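Putative p22 protein (Leishmania major, PDB 1YQF) is of unknown function but belongs to the MAM33 mitochondrial glycoprotein family, resembles human p32 and assembles as a trimer. Local coordinates at residues F65-S70 / E177-Y182; V77-T82 / K132-E137; F95-I98 / Q104-Q107. All blocks are in the same frame, centred on the assembly; numbering follows the deposited sequence.

How the interactions relate
Interactions 1, 2 and 3 meet on one antiparallel sheet. Interaction 1 is core packing: helix 173-202 lies on the sheet with apolar and aromatic side chains, and no hydrogen bond joins 65-70 to 177-182. Interaction 3 is also buried, but joins neighbouring strands 92-99 and 105-113 through backbone bonds. Interaction 2 is only partly buried; there an arginine, salt-bridged to D66, donates one hydrogen bond to a helix-end carbonyl. Interactions 2 and 3 both reach the third subunit. Neighbouring strands link interaction 1 to 2 and 2 to 3 through probable backbone hydrogen bonds (L67 N to V78 O, 2.8 Å; V77 O to Y97 N, 2.7 Å), while interactions 1 and 3 do not touch.

Interaction 1. Residues F65-S70 / E177-Y182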
loop_
_atom_site.group_PDB
_atom_site.type_symbol
_atom_site.label_atom_id
_atom_site.label_comp_id
_atom_site.label_asym_id
_atom_site.label_seq_id
_atom_site.Cartn_x
_atom_site.Cartn_y
_atom_site.Cartn_z
ATOM N N PHE A 65 6.176 16.927 7.945
ATOM C CA PHE A 65 7.142 17.947 8.330
ATOM C C PHE A 65 8.549 17.537 7.920
ATOM O O PHE A 65 8.909 16.366 7.977
ATOM C CB PHE A 65 7.100 18.185 9.839
ATOM C CG PHE A 65 5.786 18.714 10.335
ATOM C CD1 PHE A 65 4.740 17.847 10.629
ATOM C CD2 PHE A 65 5.594 20.079 10.519
ATOM C CE1 PHE A 65 3.517 18.333 11.095
ATOM C CE2 PHE A 65 4.374 20.575 10.988
ATOM C CZ PHE A 65 3.335 19.700 11.274
ATOM N N ASP A 66 9.334 18.523 7.512
ATOM C CA ASP A 66 10.721 18.327 7.128
ATOM C C ASP A 66 11.609 19.136 8.057
ATOM O O ASP A 66 11.394 20.331 8.242
ATOM C CB ASP A 66 10.943 18.810 5.695
ATOM C CG ASP A 66 10.486 17.809 4.662
ATOM O OD1 ASP A 66 9.788 16.836 5.023
ATOM O OD2 ASP A 66 10.781 17.923 3.455
ATOM N N LEU A 67 12.603 18.477 8.639
ATOM C CA LEU A 67 13.667 19.159 9.359
ATOM C C LEU A 67 14.826 19.285 8.387
ATOM O O LEU A 67 15.361 18.278 7.939
ATOM C CB LEU A 67 14.092 18.343 10.573
ATOM C CG LEU A 67 13.088 18.318 11.722
ATOM C CD1 LEU A 67 13.413 17.194 12.692
ATOM C CD2 LEU A 67 13.094 19.655 12.435
ATOM N N THR A 68 15.205 20.515 8.053
ATOM C CA THR A 68 16.280 20.766 7.094
ATOM C C THR A 68 17.488 21.426 7.747
ATOM O O THR A 68 17.349 22.221 8.671
ATOM C CB THR A 68 15.780 21.658 5.944
ATOM O OG1 THR A 68 15.337 22.924 6.460
ATOM C CG2 THR A 68 14.545 21.063 5.280
ATOM N N LYS A 69 18.671 21.099 7.238
ATOM C CA LYS A 69 19.928 21.663 7.731
ATOM C C LYS A 69 21.077 21.276 6.799
ATOM O O LYS A 69 21.054 20.207 6.196
ATOM C CB LYS A 69 20.210 21.173 9.158
ATOM C CG LYS A 69 21.648 20.737 9.445
ATOM C CD LYS A 69 21.765 20.063 10.802
ATOM C CE LYS A 69 23.120 19.395 10.987
ATOM N NZ LYS A 69 23.189 18.577 12.231
ATOM N N SER A 70 22.082 22.142 6.698
ATOM C CA SER A 70 23.279 21.842 5.915
ATOM C C SER A 70 24.401 21.339 6.820
ATOM O O SER A 70 24.491 21.723 7.988
ATOM C CB SER A 70 23.741 23.076 5.144
ATOM O OG SER A 70 22.843 23.368 4.086
ATOM N N GLU A 177 13.651 12.320 20.046
ATOM C CA GLU A 177 12.828 12.837 21.135
ATOM C C GLU A 177 12.064 14.075 20.682
ATOM O O GLU A 177 10.921 14.275 21.082
ATOM C CB GLU A 177 13.695 13.166 22.357
ATOM C CG GLU A 177 12.937 13.735 23.549
ATOM C CD GLU A 177 13.839 13.984 24.745
ATOM O OE1 GLU A 177 14.142 13.015 25.475
ATOM O OE2 GLU A 177 14.250 15.148 24.955
ATOM N N PHE A 178 12.692 14.899 19.845
ATOM C CA PHE A 178 12.013 16.054 19.268
ATOM C C PHE A 178 10.804 15.601 18.459
ATOM O O PHE A 178 9.696 16.066 18.693
ATOM C CB PHE A 178 12.944 16.863 18.365
ATOM C CG PHE A 178 12.226 17.891 17.540
ATOM C CD1 PHE A 178 11.815 19.085 18.111
ATOM C CD2 PHE A 178 11.939 17.656 16.200
ATOM C CE1 PHE A 178 11.144 20.040 17.359
ATOM C CE2 PHE A 178 11.262 18.603 15.443
ATOM C CZ PHE A 178 10.864 19.796 16.021
ATOM N N VAL A 179 11.032 14.693 17.510
ATOM C CA VAL A 179 9.971 14.194 16.638
ATOM C C VAL A 179 8.803 13.642 17.451
ATOM O O VAL A 179 7.648 13.955 17.165
ATOM C CB VAL A 179 10.485 13.099 15.671
ATOM C CG1 VAL A 179 9.326 12.463 14.889
ATOM C CG2 VAL A 179 11.510 13.676 14.706
ATOM N N VAL A 180 9.108 12.821 18.452
ATOM C CA VAL A 180 8.085 12.236 19.318
ATOM C C VAL A 180 7.292 13.337 20.019
ATOM O O VAL A 180 6.065 13.309 20.033
ATOM C CB VAL A 180 8.702 11.295 20.389
ATOM C CG1 VAL A 180 7.633 10.775 21.348
ATOM C CG2 VAL A 180 9.404 10.120 19.739
ATOM N N LEU A 181 8.007 14.298 20.592
ATOM C CA LEU A 181 7.400 15.408 21.326
ATOM C C LEU A 181 6.604 16.334 20.415
ATOM O O LEU A 181 5.564 16.855 20.812
ATOM C CB LEU A 181 8.474 16.223 22.059
ATOM C CG LEU A 181 9.078 15.632 23.336
ATOM C CD1 LEU A 181 10.158 16.563 23.870
ATOM C CD2 LEU A 181 8.019 15.374 24.404
ATOM N N TYR A 182 7.103 16.541 19.201
ATOM C CA TYR A 182 6.449 17.415 18.235
ATOM C C TYR A 182 5.188 16.749 17.704
ATOM O O TYR A 182 4.196 17.417 17.443
ATOM C CB TYR A 182 7.390 17.753 17.077
ATOM C CG TYR A 182 6.900 18.897 16.225
ATOM C CD1 TYR A 182 7.236 20.206 16.531
ATOM C CD2 TYR A 182 6.087 18.670 15.117
ATOM C CE1 TYR A 182 6.785 21.264 15.754
ATOM C CE2 TYR A 182 5.628 19.723 14.332
ATOM C CZ TYR A 182 5.981 21.016 14.656
ATOM O OH TYR A 182 5.534 22.063 13.887
#
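F65 and Y182 form a T-shaped aromatic pair, the edge of the tyrosine directed at the face of the phenylalanine. Their ring centroids are 5.0 Å apart and their planes meet at 74°. Y182 CE2 stands over the centre of the F65 ring, 3.6 Å above its plane, while the phenol oxygen lies toward the CD2-CE2 side of that ring, with Y182 OH 3.5 Å from F65 CE2. With CG anti to the backbone N (chi1 -166°), Y182 carries its ring from the helix to the strand.

One helical turn earlier, F178 receives L67. Here the leucine meets the ring at a slant, and both of its methyl groups reach the same ring carbon: F178 CE2 is 3.7 Å from L67 CD2 and 3.8 Å from L67 CD1. V179 adds a looser contact beside L67. Within the helix, Y182 CB lies over one face of the F178 ring, offset toward its rim.

D66, between these two strand residues, turns to the other face of the sheet and forms a salt bridge with R79. Y80 of the adjoining strand also packs against F178, V179 and Y182. The contact thus belongs to the buried layer between the antiparallel sheet and the long C-terminal helix, a helix-on-sheet packing consistent with the p32-like MAM33 fold.

Interaction 2. Residues V77-T82 / K132-E137; sequences VVRYST and KDTGAE
Strand residues V77 and R79 face K132, the last residue of helix 128-132, with the CA atoms of V77 and K132 9.2 Å apart. In this MAM33-family, p32-like fold, the contact joins the middle of the antiparallel sheet to the connection between two helices. The chain leaves helical geometry at D133, passes T134 in extended form and reaches G135, the N-cap position of helix 136-144.

R79 spans the gap. Its CG is anti to the backbone N (chi1 175°), which sends the chain out from the strand, and a bend at chi3 turns the guanidinium toward the helix end. D66 on the neighbouring strand, salt-bridged to NE, also faces NH2 with its second carboxylate oxygen, and NH1 is left to donate to the K132 carbonyl. A main-chain oxygen at a helix C-terminus is given a charged donor. R79 NH2 lies 6.8 Å from K132 NZ, and D66 probably offsets the repulsion between these like charges. T134 CG2 approaches more loosely, 4.3 Å from R79 NH1.

The K132 side chain, bent at chi3, runs along the sheet past Y97 toward V77. The two reach toward each other tip to tip, V77 CG2 lying 4.0 Å from K132 NZ, and that ammonium makes a weak hydrogen bond with T99. Beyond G135, A136 N bonds to E137 of the second subunit, so this connection leads to the trimer interface.

The bond from R79 NH1 to K132 O is 3.1 Å long and nearly straight at 165°, with the oxygen almost in the guanidinium plane, although the donor is tilted 28° from the K132 carbonyl plane.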
loop_
_atom_site.group_PDB
_atom_site.type_symbol
_atom_site.label_atom_id
_atom_site.label_comp_id
_atom_site.label_asym_id
_atom_site.label_seq_id
_atom_site.Cartn_x
_atom_site.Cartn_y
_atom_site.Cartn_z
ATOM N N VAL A 77 17.763 16.249 5.165
ATOM C CA VAL A 77 16.329 16.371 5.403
ATOM C C VAL A 77 15.863 15.187 6.243
ATOM O O VAL A 77 16.098 14.044 5.882
ATOM C CB VAL A 77 15.528 16.407 4.085
ATOM C CG1 VAL A 77 14.031 16.477 4.362
ATOM C CG2 VAL A 77 15.953 17.592 3.219
ATOM N N VAL A 78 15.210 15.469 7.365
ATOM C CA VAL A 78 14.589 14.436 8.186
ATOM C C VAL A 78 13.083 14.639 8.099
ATOM O O VAL A 78 12.553 15.628 8.593
ATOM C CB VAL A 78 15.044 14.511 9.651
ATOM C CG1 VAL A 78 14.363 13.424 10.480
ATOM C CG2 VAL A 78 16.562 14.385 9.743
ATOM N N ARG A 79 12.404 13.694 7.462
ATOM C CA ARG A 79 10.982 13.811 7.177
ATOM C C ARG A 79 10.174 12.878 8.062
ATOM O O ARG A 79 10.537 11.725 8.263
ATOM C CB ARG A 79 10.732 13.487 5.705
ATOM C CG ARG A 79 9.267 13.454 5.304
ATOM C CD ARG A 79 9.068 13.394 3.808
ATOM N NE ARG A 79 9.566 14.593 3.132
ATOM C CZ ARG A 79 9.786 14.687 1.824
ATOM N NH1 ARG A 79 9.559 13.651 1.033
ATOM N NH2 ARG A 79 10.235 15.820 1.298
ATOM N N TYR A 80 9.068 13.388 8.584
ATOM C CA TYR A 80 8.163 12.593 9.404
ATOM C C TYR A 80 6.740 13.100 9.286
ATOM O O TYR A 80 6.498 14.199 8.792
ATOM C CB TYR A 80 8.589 12.633 10.868
ATOM C CG TYR A 80 8.565 14.018 11.468
ATOM C CD1 TYR A 80 9.575 14.930 11.191
ATOM C CD2 TYR A 80 7.532 14.417 12.314
ATOM C CE1 TYR A 80 9.559 16.206 11.735
ATOM C CE2 TYR A 80 7.510 15.692 12.867
ATOM C CZ TYR A 80 8.527 16.580 12.573
ATOM O OH TYR A 80 8.516 17.847 13.109
ATOM N N SER A 81 5.810 12.286 9.766
ATOM C CA SER A 81 4.398 12.632 9.794
ATOM C C SER A 81 3.924 12.580 11.240
ATOM O O SER A 81 4.373 11.728 12.015
ATOM C CB SER A 81 3.593 11.651 8.934
ATOM O OG SER A 81 2.203 11.928 8.997
ATOM N N THR A 82 3.020 13.485 11.603
ATOM C CA THR A 82 2.443 13.496 12.948
ATOM C C THR A 82 1.166 12.656 12.994
ATOM O O THR A 82 0.499 12.592 14.024
ATOM C CB THR A 82 2.150 14.933 13.405
ATOM O OG1 THR A 82 1.191 15.548 12.524
ATOM C CG2 THR A 82 3.390 15.804 13.289
ATOM N N LYS A 132 12.863 12.528 -3.050
ATOM C CA LYS A 132 12.078 13.374 -2.141
ATOM C C LYS A 132 10.740 13.868 -2.689
ATOM O O LYS A 132 9.943 14.416 -1.933
ATOM C CB LYS A 132 12.931 14.559 -1.667
ATOM C CG LYS A 132 14.058 14.129 -0.744
ATOM C CD LYS A 132 14.863 15.303 -0.220
ATOM C CE LYS A 132 15.858 15.820 -1.245
ATOM N NZ LYS A 132 16.697 16.913 -0.673
ATOM N N ASP A 133 10.475 13.661 -3.976
ATOM C CA ASP A 133 9.187 14.053 -4.554
ATOM C C ASP A 133 8.058 13.342 -3.812
ATOM O O ASP A 133 8.182 12.174 -3.444
ATOM C CB ASP A 133 9.104 13.718 -6.052
ATOM C CG ASP A 133 9.747 14.781 -6.945
ATOM O OD1 ASP A 133 10.161 15.850 -6.449
ATOM O OD2 ASP A 133 9.876 14.624 -8.179
ATOM N N THR A 134 6.969 14.064 -3.571
ATOM C CA THR A 134 5.767 13.477 -2.980
ATOM C C THR A 134 4.838 13.056 -4.105
ATOM O O THR A 134 4.997 13.495 -5.247
ATOM C CB THR A 134 5.045 14.476 -2.047
ATOM O OG1 THR A 134 4.949 15.769 -2.669
ATOM C CG2 THR A 134 5.855 14.714 -0.783
ATOM N N GLY A 135 3.879 12.195 -3.782
ATOM C CA GLY A 135 2.895 11.756 -4.755
ATOM C C GLY A 135 2.928 10.268 -5.040
ATOM O O GLY A 135 3.883 9.564 -4.697
ATOM N N ALA A 136 1.863 9.804 -5.685
ATOM C CA ALA A 136 1.675 8.403 -6.023
ATOM C C ALA A 136 2.643 7.942 -7.098
ATOM O O ALA A 136 3.198 6.849 -7.003
ATOM C CB ALA A 136 0.253 8.174 -6.485
ATOM N N GLU A 137 2.832 8.764 -8.125
ATOM C CA GLU A 137 3.735 8.406 -9.217
ATOM C C GLU A 137 5.180 8.400 -8.754
ATOM O O GLU A 137 5.942 7.526 -9.140
ATOM C CB GLU A 137 3.582 9.353 -10.413
ATOM C CG GLU A 137 2.522 8.940 -11.423
ATOM C CD GLU A 137 2.616 7.486 -11.860
ATOM O OE1 GLU A 137 3.742 6.960 -12.035
ATOM O OE2 GLU A 137 1.545 6.869 -12.035
#

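Interaction 3. Residues F95-I98 / Q104-Q107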
loop_
_atom_site.group_PDB
_atom_site.type_symbol
_atom_site.label_atom_id
_atom_site.label_comp_id
_atom_site.label_asym_id
_atom_site.label_seq_id
_atom_site.Cartn_x
_atom_site.Cartn_y
_atom_site.Cartn_z
ATOM N N PHE A 95 12.334 9.471 7.799
ATOM C CA PHE A 95 13.069 9.241 6.570
ATOM C C PHE A 95 14.141 10.308 6.474
ATOM O O PHE A 95 13.835 11.491 6.378
ATOM C CB PHE A 95 12.106 9.267 5.387
ATOM C CG PHE A 95 11.019 8.250 5.509
ATOM C CD1 PHE A 95 9.846 8.550 6.195
ATOM C CD2 PHE A 95 11.191 6.968 5.008
ATOM C CE1 PHE A 95 8.849 7.597 6.349
ATOM C CE2 PHE A 95 10.197 6.016 5.157
ATOM C CZ PHE A 95 9.026 6.331 5.827
ATOM N N VAL A 96 15.396 9.877 6.544
ATOM C CA VAL A 96 16.540 10.779 6.525
ATOM C C VAL A 96 17.128 10.816 5.119
ATOM O O VAL A 96 17.508 9.788 4.582
ATOM C CB VAL A 96 17.631 10.317 7.514
ATOM C CG1 VAL A 96 18.791 11.301 7.543
ATOM C CG2 VAL A 96 17.054 10.150 8.910
ATOM N N TYR A 97 17.208 12.005 4.533
ATOM C CA TYR A 97 17.782 12.176 3.206
ATOM C C TYR A 97 19.092 12.952 3.295
ATOM O O TYR A 97 19.168 13.988 3.948
ATOM C CB TYR A 97 16.798 12.895 2.281
ATOM C CG TYR A 97 15.453 12.210 2.178
ATOM C CD1 TYR A 97 14.448 12.472 3.106
ATOM C CD2 TYR A 97 15.184 11.302 1.158
ATOM C CE1 TYR A 97 13.207 11.842 3.024
ATOM C CE2 TYR A 97 13.945 10.668 1.069
ATOM C CZ TYR A 97 12.962 10.946 2.007
ATOM O OH TYR A 97 11.731 10.339 1.930
ATOM N N ILE A 98 20.122 12.436 2.638
ATOM C CA ILE A 98 21.425 13.089 2.580
ATOM C C ILE A 98 21.742 13.283 1.105
ATOM O O ILE A 98 22.010 12.321 0.397
ATOM C CB ILE A 98 22.506 12.220 3.272
ATOM C CG1 ILE A 98 22.103 11.928 4.721
ATOM C CG2 ILE A 98 23.865 12.916 3.228
ATOM C CD1 ILE A 98 23.108 11.103 5.501
ATOM N N GLN A 104 23.112 13.065 -6.000
ATOM C CA GLN A 104 23.028 11.706 -5.459
ATOM C C GLN A 104 22.569 11.750 -3.999
ATOM O O GLN A 104 23.097 12.534 -3.215
ATOM C CB GLN A 104 24.383 10.991 -5.568
ATOM C CG GLN A 104 24.281 9.512 -5.957
ATOM C CD GLN A 104 25.638 8.823 -6.092
ATOM O OE1 GLN A 104 25.699 7.629 -6.392
ATOM N NE2 GLN A 104 26.719 9.567 -5.876
ATOM N N THR A 105 21.598 10.906 -3.644
ATOM C CA THR A 105 20.917 11.003 -2.347
ATOM C C THR A 105 20.777 9.666 -1.621
ATOM O O THR A 105 20.258 8.702 -2.171
ATOM C CB THR A 105 19.499 11.600 -2.537
ATOM O OG1 THR A 105 19.596 12.965 -2.966
ATOM C CG2 THR A 105 18.760 11.671 -1.205
ATOM N N MET A 106 21.206 9.635 -0.365
ATOM C CA MET A 106 20.983 8.488 0.504
ATOM C C MET A 106 19.679 8.683 1.254
ATOM O O MET A 106 19.397 9.773 1.740
ATOM C CB MET A 106 22.109 8.356 1.526
ATOM C CG MET A 106 21.964 7.124 2.434
ATOM S SD MET A 106 22.954 7.222 3.921
ATOM C CE MET A 106 24.552 6.859 3.284
ATOM N N GLN A 107 18.907 7.611 1.372
ATOM C CA GLN A 107 17.705 7.599 2.191
ATOM C C GLN A 107 17.871 6.542 3.277
ATOM O O GLN A 107 18.089 5.372 2.973
ATOM C CB GLN A 107 16.475 7.279 1.334
ATOM C CG GLN A 107 15.158 7.324 2.099
ATOM C CD GLN A 107 13.991 6.757 1.310
ATOM O OE1 GLN A 107 13.788 7.105 0.146
ATOM N NE2 GLN A 107 13.218 5.889 1.944
HETATM O O HOH W 1 11.532 8.750 -0.273
#
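Y97 and Q107 form a non-hydrogen-bonded pair and I98 and M106 the adjoining hydrogen-bonded pair of an antiparallel beta hairpin, the strand segments running at 163° to each other. Two 2.9 Å bonds join the latter, I98 N to M106 O and M106 N to I98 O.

On the face bearing Y97 and Q107, the glutamine, with CG anti to the backbone N (chi1 -177°) and its chain extended, follows the ring toward its phenol end. Q107 CG rests 3.7 Å from Y97 CE2, and the amide plane is turned 55° from the ring. F95 flanks the same glutamine, its CD2 3.8 Å from Q107 NE2. A water in the plane of the Y97 ring accepts from Y97 OH at 2.7 Å and donates to Q107 OE1 at 2.8 Å. On the other face I98 CD1 lies 4.2 Å from M106 SD; helix 156-168 covers both residues, and F201 of the third subunit packs on M106.

Q107 OE1 takes the water and also Y125 OH, while D109 OD1, an acceptor, marks NE2 as the nitrogen end. Together they fix the amide's orientation and satisfy a buried polar group, while the opposite face of the hairpin relies on apolar packing.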